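Long-range contacts in fucolectin-related protein (Streptococcus pneumoniae, PDB 2WMF), which probably hydrolyses glycosidic bonds in host blood-group antigen carbohydrates, as a family 98 glycoside hydrolase: residues Q445-M450 and S457-L462; P449-N454 and V470-N475; T532-G537 and V566-V571. All blocks are in the same frame, centred on the assembly; numbering follows the deposited sequence.

Contact 1: Q445-M450 and S457-L462; sequences QVMLPM and SLSLDL
Val446 and Leu460 face each other as a hydrogen-bonded antiparallel pair, and Leu448 and Leu458 form the next one along. Each pair is joined by two N-H...O bonds. In the first, Val446 N reaches Leu460 O at 3.0 Å and Leu460 N returns to Val446 O. In the second, Leu448 N meets Leu458 O at 2.8 Å, and Leu458 N returns to Leu448 O. Between these pairs Met447 and Ser459 make a non-hydrogen-bonded pair, and Ser459 CA makes a CA-H...O contact with Val446 O at 3.2 Å.

The two strands, 168° apart in direction, are the arms of a beta hairpin in the antiparallel sheet of the C-terminal region; on its other side strand 457-462 is hydrogen-bonded to strand 529-536.

Apolar contacts fill the buried face, where branched aliphatic residues suit a sheet interior. Val446 CG2 touches Leu460 CB, and Leu448 CD1 lies alongside Leu458 CD2 at 4.2 Å, the two leucines pointing the same way. Farther along the chain, Met450, bent at chi2 and chi3, brings SD within 4.0 Å of Leu458 CB; its flexible thioether can follow the leucine's outline, and Trp431 also packs against Met450.

Polar and mixed contacts occupy the more open face of Gln445, Met447 and Ser457. Gln445 NE2 gives Asp461 OD1 an almost straight bond of 2.9 Å (176° at the hydrogen). Asp461 OD1 lies in the plane of the Gln445 amide, whereas NE2 meets it from above the carboxylate plane. The same oxygen also accepts from Asn443 ND2. In Met447, CG anti to the backbone N (chi1 -172°) comes beside Ser459 OG, and the bends beyond bring SD to 3.7 Å from Ser457 CB, small serines leaving room for the long thioether.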
loop_
_atom_site.group_PDB
_atom_site.type_symbol
_atom_site.label_atom_id
_atom_site.label_comp_id
_atom_site.label_asym_id
_atom_site.label_seq_id
_atom_site.Cartn_x
_atom_site.Cartn_y
_atom_site.Cartn_z
ATOM N N GLN A 445 -8.831 -13.954 -16.822
ATOM C CA GLN A 445 -9.822 -13.253 -17.613
ATOM C C GLN A 445 -10.966 -12.791 -16.716
ATOM O O GLN A 445 -11.310 -13.448 -15.735
ATOM C CB GLN A 445 -10.371 -14.144 -18.739
ATOM C CG GLN A 445 -9.319 -14.672 -19.699
ATOM C CD GLN A 445 -8.475 -15.813 -19.141
ATOM O OE1 GLN A 445 -9.002 -16.735 -18.520
ATOM N NE2 GLN A 445 -7.153 -15.785 -19.428
ATOM N N VAL A 446 -11.525 -11.625 -17.080
ATOM C CA VAL A 446 -12.749 -11.155 -16.506
ATOM C C VAL A 446 -13.682 -10.716 -17.614
ATOM O O VAL A 446 -13.247 -10.186 -18.642
ATOM C CB VAL A 446 -12.525 -10.009 -15.475
ATOM C CG1 VAL A 446 -11.670 -10.510 -14.264
ATOM C CG2 VAL A 446 -11.920 -8.748 -16.055
ATOM N N MET A 447 -14.962 -10.949 -17.351
ATOM C CA MET A 447 -16.065 -10.398 -18.162
ATOM C C MET A 447 -16.890 -9.558 -17.206
ATOM O O MET A 447 -17.469 -10.070 -16.264
ATOM C CB MET A 447 -16.925 -11.516 -18.764
ATOM C CG MET A 447 -17.941 -10.997 -19.740
ATOM S SD MET A 447 -19.396 -10.171 -19.090
ATOM C CE MET A 447 -20.115 -11.316 -17.862
ATOM N N LEU A 448 -16.887 -8.251 -17.478
ATOM C CA LEU A 448 -17.464 -7.234 -16.628
ATOM C C LEU A 448 -18.726 -6.623 -17.251
ATOM O O LEU A 448 -18.656 -5.868 -18.223
ATOM C CB LEU A 448 -16.425 -6.136 -16.433
ATOM C CG LEU A 448 -15.013 -6.484 -15.984
ATOM C CD1 LEU A 448 -14.087 -5.253 -15.952
ATOM C CD2 LEU A 448 -15.024 -7.220 -14.643
ATOM N N PRO A 449 -19.891 -6.945 -16.674
ATOM C CA PRO A 449 -21.102 -6.193 -17.042
ATOM C C PRO A 449 -20.837 -4.711 -16.795
ATOM O O PRO A 449 -20.098 -4.344 -15.866
ATOM C CB PRO A 449 -22.153 -6.699 -16.047
ATOM C CG PRO A 449 -21.651 -8.041 -15.563
ATOM C CD PRO A 449 -20.145 -7.880 -15.569
ATOM N N MET A 450 -21.439 -3.863 -17.616
ATOM C CA MET A 450 -21.235 -2.429 -17.485
ATOM C C MET A 450 -22.547 -1.764 -17.072
ATOM O O MET A 450 -23.623 -2.328 -17.232
ATOM C CB MET A 450 -20.678 -1.853 -18.795
ATOM C CG MET A 450 -19.253 -2.447 -19.175
ATOM S SD MET A 450 -17.972 -2.031 -17.952
ATOM C CE MET A 450 -17.496 -0.440 -18.647
ATOM N N SER A 457 -20.862 -5.001 -22.161
ATOM C CA SER A 457 -19.901 -5.624 -21.287
ATOM C C SER A 457 -18.504 -5.370 -21.797
ATOM O O SER A 457 -18.296 -4.977 -22.934
ATOM C CB SER A 457 -20.173 -7.113 -21.115
ATOM O OG SER A 457 -19.909 -7.789 -22.319
ATOM N N LEU A 458 -17.539 -5.526 -20.895
ATOM C CA LEU A 458 -16.132 -5.291 -21.209
ATOM C C LEU A 458 -15.370 -6.484 -20.660
ATOM O O LEU A 458 -15.497 -6.838 -19.492
ATOM C CB LEU A 458 -15.678 -3.965 -20.587
ATOM C CG LEU A 458 -14.260 -3.483 -20.831
ATOM C CD1 LEU A 458 -14.181 -1.971 -20.633
ATOM C CD2 LEU A 458 -13.263 -4.152 -19.882
ATOM N N SER A 459 -14.628 -7.145 -21.521
ATOM C CA SER A 459 -13.753 -8.216 -21.072
ATOM C C SER A 459 -12.262 -7.863 -21.147
ATOM O O SER A 459 -11.825 -7.080 -21.983
ATOM C CB SER A 459 -14.015 -9.424 -21.977
ATOM O OG SER A 459 -15.351 -9.883 -21.777
ATOM N N LEU A 460 -11.471 -8.528 -20.288
ATOM C CA LEU A 460 -10.020 -8.367 -20.272
ATOM C C LEU A 460 -9.341 -9.731 -20.126
ATOM O O LEU A 460 -9.802 -10.594 -19.326
ATOM C CB LEU A 460 -9.539 -7.459 -19.107
ATOM C CG LEU A 460 -9.848 -5.974 -19.258
ATOM C CD1 LEU A 460 -9.771 -5.273 -17.898
ATOM C CD2 LEU A 460 -8.771 -5.397 -20.186
ATOM N N ASP A 461 -8.249 -9.892 -20.876
ATOM C CA ASP A 461 -7.307 -10.989 -20.715
ATOM C C ASP A 461 -6.033 -10.333 -20.240
ATOM O O ASP A 461 -5.486 -9.443 -20.917
ATOM C CB ASP A 461 -7.127 -11.772 -22.020
ATOM C CG ASP A 461 -6.239 -12.994 -21.875
ATOM O OD1 ASP A 461 -6.027 -13.487 -20.771
ATOM O OD2 ASP A 461 -5.753 -13.474 -22.938
ATOM N N LEU A 462 -5.589 -10.789 -19.049
ATOM C CA LEU A 462 -4.552 -10.120 -18.285
ATOM C C LEU A 462 -3.409 -11.086 -17.954
ATOM O O LEU A 462 -3.634 -12.116 -17.366
ATOM C CB LEU A 462 -5.077 -9.647 -16.942
ATOM C CG LEU A 462 -6.336 -8.795 -16.940
ATOM C CD1 LEU A 462 -7.194 -9.020 -15.668
ATOM C CD2 LEU A 462 -5.908 -7.354 -17.165
#

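Contact 2: P449-N454 and V470-N475; sequences PMYTNN and VKENPN
Glu472 OE1 is gripped from the loop side by Thr452 and, more weakly, by two backbone amides. The shortest bond comes from Thr452 OG1, which donates to Glu472 OE1 at 2.7 Å, arriving on the anti side and 26° out of the carboxylate plane. Thr452 N adds a weak bond to the same oxygen, and Tyr451 N another. The chief bond of Tyr451 N goes to Glu472 OE2 at 2.9 Å, using that oxygen's syn lone pair, so one amide spans both oxygens of the carboxylate.

Thr452 OG1 occupies the position between backbone N and carbonyl carbon (chi1 64°), from which the hydroxyl can face the glutamate while CG2 passes 4.1 Å from Glu472 CB. A weak bond from Asn454 N to the same hydroxyl ties the turn to itself.

Residues 449-454 lead from strand 444-449 into the hairpin loop before strand 457-462, and Glu472 ends strand 467-472 of the second antiparallel sheet. The two sheets pack face to face as a beta sandwich, and the carboxylate ties the loop of one to a strand of the other. A glutamate suits this place: its chain, extended beyond CG, carries the charge from the strand up to the loop amides. Arg426 forms a salt bridge with Glu472 OE2 and a cation-pi contact with Tyr451; this positive charge probably helps stabilise the buried carboxylate in its ionised form.

Apolar groups complete the surroundings of the carboxylate. Met450 crosses Glu472 obliquely and lays its methyl, CE, 3.5 Å from Glu472 CD, while the same methyl reaches Val470 CG1 at 3.8 Å. Tyr451 stands nearly at right angles to the glutamate side chain, its CB 3.5 Å from Glu472 OE2; the planes of ring and carboxylate are 73° apart.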
loop_
_atom_site.group_PDB
_atom_site.type_symbol
_atom_site.label_atom_id
_atom_site.label_comp_id
_atom_site.label_asym_id
_atom_site.label_seq_id
_atom_site.Cartn_x
_atom_site.Cartn_y
_atom_site.Cartn_z
ATOM N N PRO A 449 -19.891 -6.945 -16.674
ATOM C CA PRO A 449 -21.102 -6.193 -17.042
ATOM C C PRO A 449 -20.837 -4.711 -16.795
ATOM O O PRO A 449 -20.098 -4.344 -15.866
ATOM C CB PRO A 449 -22.153 -6.699 -16.047
ATOM C CG PRO A 449 -21.651 -8.041 -15.563
ATOM C CD PRO A 449 -20.145 -7.880 -15.569
ATOM N N MET A 450 -21.439 -3.863 -17.616
ATOM C CA MET A 450 -21.235 -2.429 -17.485
ATOM C C MET A 450 -22.547 -1.764 -17.072
ATOM O O MET A 450 -23.623 -2.328 -17.232
ATOM C CB MET A 450 -20.678 -1.853 -18.795
ATOM C CG MET A 450 -19.253 -2.447 -19.175
ATOM S SD MET A 450 -17.972 -2.031 -17.952
ATOM C CE MET A 450 -17.496 -0.440 -18.647
ATOM N N TYR A 451 -22.420 -0.589 -16.461
ATOM C CA TYR A 451 -23.547 0.053 -15.746
ATOM C C TYR A 451 -24.089 1.264 -16.502
ATOM O O TYR A 451 -25.023 1.919 -16.043
ATOM C CB TYR A 451 -23.126 0.447 -14.329
ATOM C CG TYR A 451 -22.824 -0.733 -13.379
ATOM C CD1 TYR A 451 -23.553 -0.916 -12.206
ATOM C CD2 TYR A 451 -21.776 -1.638 -13.660
ATOM C CE1 TYR A 451 -23.271 -1.961 -11.308
ATOM C CE2 TYR A 451 -21.479 -2.688 -12.762
ATOM C CZ TYR A 451 -22.236 -2.864 -11.618
ATOM O OH TYR A 451 -21.944 -3.908 -10.744
ATOM N N THR A 452 -23.522 1.516 -17.669
ATOM C CA THR A 452 -23.999 2.529 -18.620
ATOM C C THR A 452 -24.130 1.860 -19.992
ATOM O O THR A 452 -23.600 0.776 -20.234
ATOM C CB THR A 452 -23.018 3.699 -18.763
ATOM O OG1 THR A 452 -21.766 3.237 -19.321
ATOM C CG2 THR A 452 -22.771 4.390 -17.407
ATOM N N ASN A 453 -24.803 2.517 -20.917
ATOM C CA ASN A 453 -24.920 1.987 -22.280
ATOM C C ASN A 453 -23.774 2.427 -23.229
ATOM O O ASN A 453 -23.912 2.261 -24.472
ATOM C CB ASN A 453 -26.305 2.268 -22.846
ATOM C CG ASN A 453 -26.483 3.703 -23.276
ATOM O OD1 ASN A 453 -25.651 4.562 -22.942
ATOM N ND2 ASN A 453 -27.583 4.001 -24.023
ATOM N N ASN A 454 -22.634 2.894 -22.678
ATOM C CA ASN A 454 -21.397 3.081 -23.488
ATOM C C ASN A 454 -21.045 1.744 -24.193
ATOM O O ASN A 454 -20.665 1.725 -25.376
ATOM C CB ASN A 454 -20.243 3.600 -22.633
ATOM C CG ASN A 454 -20.464 5.026 -22.156
ATOM O OD1 ASN A 454 -20.600 5.294 -20.938
ATOM N ND2 ASN A 454 -20.522 5.959 -23.101
ATOM N N VAL A 470 -11.220 0.883 -14.961
ATOM C CA VAL A 470 -12.165 1.321 -15.996
ATOM C C VAL A 470 -13.218 2.218 -15.344
ATOM O O VAL A 470 -13.980 1.764 -14.472
ATOM C CB VAL A 470 -12.875 0.104 -16.708
ATOM C CG1 VAL A 470 -13.944 0.596 -17.733
ATOM C CG2 VAL A 470 -11.863 -0.880 -17.333
ATOM N N LYS A 471 -13.240 3.483 -15.745
ATOM C CA LYS A 471 -14.230 4.432 -15.247
ATOM C C LYS A 471 -15.321 4.690 -16.294
ATOM O O LYS A 471 -15.020 5.007 -17.463
ATOM C CB LYS A 471 -13.556 5.760 -14.884
ATOM C CG LYS A 471 -14.527 6.784 -14.301
ATOM C CD LYS A 471 -13.855 8.088 -13.831
ATOM C CE LYS A 471 -13.768 8.124 -12.321
ATOM N NZ LYS A 471 -13.084 9.412 -11.823
ATOM N N GLU A 472 -16.576 4.566 -15.861
ATOM C CA GLU A 472 -17.718 4.865 -16.722
ATOM C C GLU A 472 -18.184 6.290 -16.471
ATOM O O GLU A 472 -18.784 6.587 -15.437
ATOM C CB GLU A 472 -18.851 3.887 -16.463
ATOM C CG GLU A 472 -18.447 2.418 -16.652
ATOM C CD GLU A 472 -19.673 1.494 -16.678
ATOM O OE1 GLU A 472 -20.406 1.566 -17.684
ATOM O OE2 GLU A 472 -19.914 0.708 -15.724
ATOM N N ASN A 473 -17.884 7.179 -17.421
ATOM C CA ASN A 473 -18.472 8.511 -17.443
ATOM C C ASN A 473 -19.790 8.389 -18.177
ATOM O O ASN A 473 -20.104 7.326 -18.723
ATOM C CB ASN A 473 -17.534 9.506 -18.101
ATOM C CG ASN A 473 -16.258 9.709 -17.287
ATOM O OD1 ASN A 473 -15.120 9.560 -17.813
ATOM N ND2 ASN A 473 -16.425 10.083 -16.021
ATOM N N PRO A 474 -20.603 9.455 -18.149
ATOM C CA PRO A 474 -21.859 9.348 -18.872
ATOM C C PRO A 474 -21.769 8.907 -20.335
ATOM O O PRO A 474 -22.531 8.050 -20.766
ATOM C CB PRO A 474 -22.467 10.759 -18.726
ATOM C CG PRO A 474 -22.007 11.202 -17.357
ATOM C CD PRO A 474 -20.532 10.713 -17.354
ATOM N N ASN A 475 -20.804 9.456 -21.063
ATOM C CA ASN A 475 -20.721 9.227 -22.503
ATOM C C ASN A 475 -19.353 8.825 -23.022
ATOM O O ASN A 475 -19.129 8.852 -24.221
ATOM C CB ASN A 475 -21.293 10.421 -23.260
ATOM C CG ASN A 475 -22.788 10.503 -23.122
ATOM O OD1 ASN A 475 -23.576 9.908 -23.938
ATOM N ND2 ASN A 475 -23.208 11.178 -22.104
#

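Contact 3: T532-G537 and V566-V571; sequences TLTLSG and VYTITV. Unlike the reference sequence in segment 532-537: Ser536 (reference Lys).
Strands 532-536 and 566-571 run antiparallel, their directions 170° apart and their axes 4.7 Å from each other at the closest approach, with Leu533-Ile569 and Leu535-Tyr567 as the hydrogen-bonded pairs. Leu535 N to Tyr567 O is the shortest bond at 2.7 Å, and Leu533 N to Ile569 O is nearly straight (172° at the hydrogen). Between these pairs Thr534 CA faces Tyr567 O and Thr568 CA faces Leu533 O, each as a CA-H...O contact.

On the buried face, Leu533 CB rests against Ile569 CG2 at 3.7 Å, and the CD2 branch of the same leucine touches that methyl too. Leu535 lies alongside Tyr567, its CD1 3.9 Å from ring atom CD2. Tyrosine serves here in two ways: the ring adds to the apolar layer, while its OH is hydrogen-bonded to Glu558 on strand 554-561.

The pair is part of the six-stranded antiparallel sheet, with strand 457-462 flanking 529-536 and strand 554-561 flanking 566-573. Across the beta sandwich, Met579 of the second antiparallel sheet packs onto both Leu533 and Ile569.

The opposite face carries mostly beta-branched residues, threonines and Val566, which suit extended chains, and the threonines bring a hydroxyl to a surface that is partly exposed. Thr532, Thr534 and Thr568 hold their methyls opposite the backbone N (chi1 near -54°), and this turns them across the strands: Thr532 CG2 meets Thr568 CG2 at 3.7 Å, and Thr534 CG2 sits 3.6 Å from both Val566 CG1 and Thr568 OG1.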
loop_
_atom_site.group_PDB
_atom_site.type_symbol
_atom_site.label_atom_id
_atom_site.label_comp_id
_atom_site.label_asym_id
_atom_site.label_seq_id
_atom_site.Cartn_x
_atom_site.Cartn_y
_atom_site.Cartn_z
ATOM N N THR A 532 -5.686 -7.846 -23.671
ATOM C CA THR A 532 -6.714 -7.791 -24.723
ATOM C C THR A 532 -7.988 -7.256 -24.067
ATOM O O THR A 532 -8.479 -7.823 -23.053
ATOM C CB THR A 532 -6.968 -9.171 -25.325
ATOM O OG1 THR A 532 -5.731 -9.712 -25.816
ATOM C CG2 THR A 532 -8.028 -9.075 -26.450
ATOM N N LEU A 533 -8.518 -6.181 -24.649
ATOM C CA LEU A 533 -9.715 -5.504 -24.138
ATOM C C LEU A 533 -10.825 -5.616 -25.196
ATOM O O LEU A 533 -10.610 -5.252 -26.354
ATOM C CB LEU A 533 -9.377 -4.038 -23.889
ATOM C CG LEU A 533 -10.537 -3.154 -23.461
ATOM C CD1 LEU A 533 -11.117 -3.677 -22.187
ATOM C CD2 LEU A 533 -10.046 -1.657 -23.368
ATOM N N THR A 534 -11.983 -6.154 -24.811
ATOM C CA THR A 534 -13.082 -6.371 -25.735
ATOM C C THR A 534 -14.345 -5.682 -25.207
ATOM O O THR A 534 -14.780 -5.922 -24.080
ATOM C CB THR A 534 -13.372 -7.866 -25.927
ATOM O OG1 THR A 534 -12.158 -8.559 -26.238
ATOM C CG2 THR A 534 -14.333 -8.092 -27.074
ATOM N N LEU A 535 -14.891 -4.773 -26.013
ATOM C CA LEU A 535 -16.124 -4.064 -25.673
ATOM C C LEU A 535 -17.241 -4.666 -26.509
ATOM O O LEU A 535 -17.212 -4.570 -27.745
ATOM C CB LEU A 535 -16.009 -2.580 -25.990
ATOM C CG LEU A 535 -14.894 -1.789 -25.333
ATOM C CD1 LEU A 535 -14.904 -0.316 -25.836
ATOM C CD2 LEU A 535 -15.032 -1.841 -23.850
ATOM N N SER A 536 -18.181 -5.306 -25.835
ATOM C CA SER A 536 -19.292 -5.968 -26.483
ATOM C C SER A 536 -20.475 -5.061 -26.406
ATOM O O SER A 536 -20.878 -4.645 -25.330
ATOM C CB SER A 536 -19.623 -7.270 -25.777
ATOM O OG SER A 536 -20.643 -7.994 -26.441
ATOM N N GLY A 537 -21.009 -4.728 -27.563
ATOM C CA GLY A 537 -22.265 -4.027 -27.647
ATOM C C GLY A 537 -21.955 -2.589 -27.478
ATOM O O GLY A 537 -22.644 -1.903 -26.709
ATOM N N VAL A 566 -18.861 -5.202 -31.842
ATOM C CA VAL A 566 -17.791 -5.578 -30.915
ATOM C C VAL A 566 -16.488 -4.883 -31.295
ATOM O O VAL A 566 -16.035 -4.971 -32.418
ATOM C CB VAL A 566 -17.603 -7.100 -30.817
ATOM C CG1 VAL A 566 -16.349 -7.447 -29.929
ATOM C CG2 VAL A 566 -18.868 -7.757 -30.284
ATOM N N TYR A 567 -15.907 -4.159 -30.342
ATOM C CA TYR A 567 -14.628 -3.509 -30.556
ATOM C C TYR A 567 -13.596 -4.271 -29.709
ATOM O O TYR A 567 -13.816 -4.460 -28.500
ATOM C CB TYR A 567 -14.733 -2.052 -30.124
ATOM C CG TYR A 567 -13.418 -1.312 -30.157
ATOM C CD1 TYR A 567 -12.847 -0.885 -31.364
ATOM C CD2 TYR A 567 -12.684 -1.116 -28.979
ATOM C CE1 TYR A 567 -11.613 -0.207 -31.379
ATOM C CE2 TYR A 567 -11.458 -0.459 -28.979
ATOM C CZ TYR A 567 -10.905 -0.012 -30.172
ATOM O OH TYR A 567 -9.652 0.633 -30.102
ATOM N N THR A 568 -12.463 -4.631 -30.315
ATOM C CA THR A 568 -11.360 -5.256 -29.573
ATOM C C THR A 568 -10.090 -4.425 -29.783
ATOM O O THR A 568 -9.751 -4.041 -30.919
ATOM C CB THR A 568 -11.070 -6.694 -30.040
ATOM O OG1 THR A 568 -12.259 -7.476 -29.985
ATOM C CG2 THR A 568 -9.954 -7.380 -29.171
ATOM N N ILE A 569 -9.417 -4.102 -28.686
ATOM C CA ILE A 569 -8.078 -3.530 -28.766
ATOM C C ILE A 569 -7.098 -4.476 -28.074
ATOM O O ILE A 569 -7.303 -4.887 -26.923
ATOM C CB ILE A 569 -7.972 -2.057 -28.233
ATOM C CG1 ILE A 569 -6.565 -1.526 -28.535
ATOM C CG2 ILE A 569 -8.330 -1.991 -26.797
ATOM C CD1 ILE A 569 -6.427 -0.059 -28.422
ATOM N N THR A 570 -6.049 -4.843 -28.815
ATOM C CA THR A 570 -4.998 -5.751 -28.348
ATOM C C THR A 570 -3.807 -4.868 -28.090
ATOM O O THR A 570 -3.281 -4.287 -29.018
ATOM C CB THR A 570 -4.707 -6.786 -29.450
ATOM O OG1 THR A 570 -5.934 -7.467 -29.693
ATOM C CG2 THR A 570 -3.680 -7.772 -28.974
ATOM N N VAL A 571 -3.419 -4.735 -26.816
ATOM C CA VAL A 571 -2.359 -3.806 -26.419
ATOM C C VAL A 571 -1.143 -4.637 -26.012
ATOM O O VAL A 571 -1.227 -5.434 -25.098
ATOM C CB VAL A 571 -2.782 -2.893 -25.237
ATOM C CG1 VAL A 571 -1.679 -1.909 -24.903
ATOM C CG2 VAL A 571 -4.106 -2.156 -25.582
#

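Overall arrangement
All three contacts lie in the C-terminal beta region, on the same side of the chain's centre and 25 to 30 Å from it at their own centres, in sheets distinct from the eight-stranded parallel barrel. Contacts 1 and 3, with centres about 9 Å apart, belong to one sheet: Ser459 N is 2.8 Å from Thr534 O, a probable hydrogen bond, and Leu458 packs on Leu533 and Leu535. Contact 2 shares Pro449 and Met450 with contact 1, about 13 Å away between centres, and reaches the other antiparallel sheet; Leu458 CD1 meets Val470 CG1 at 3.9 Å. Contacts 2 and 3 do not touch, their nearest atoms being about 4 Å apart.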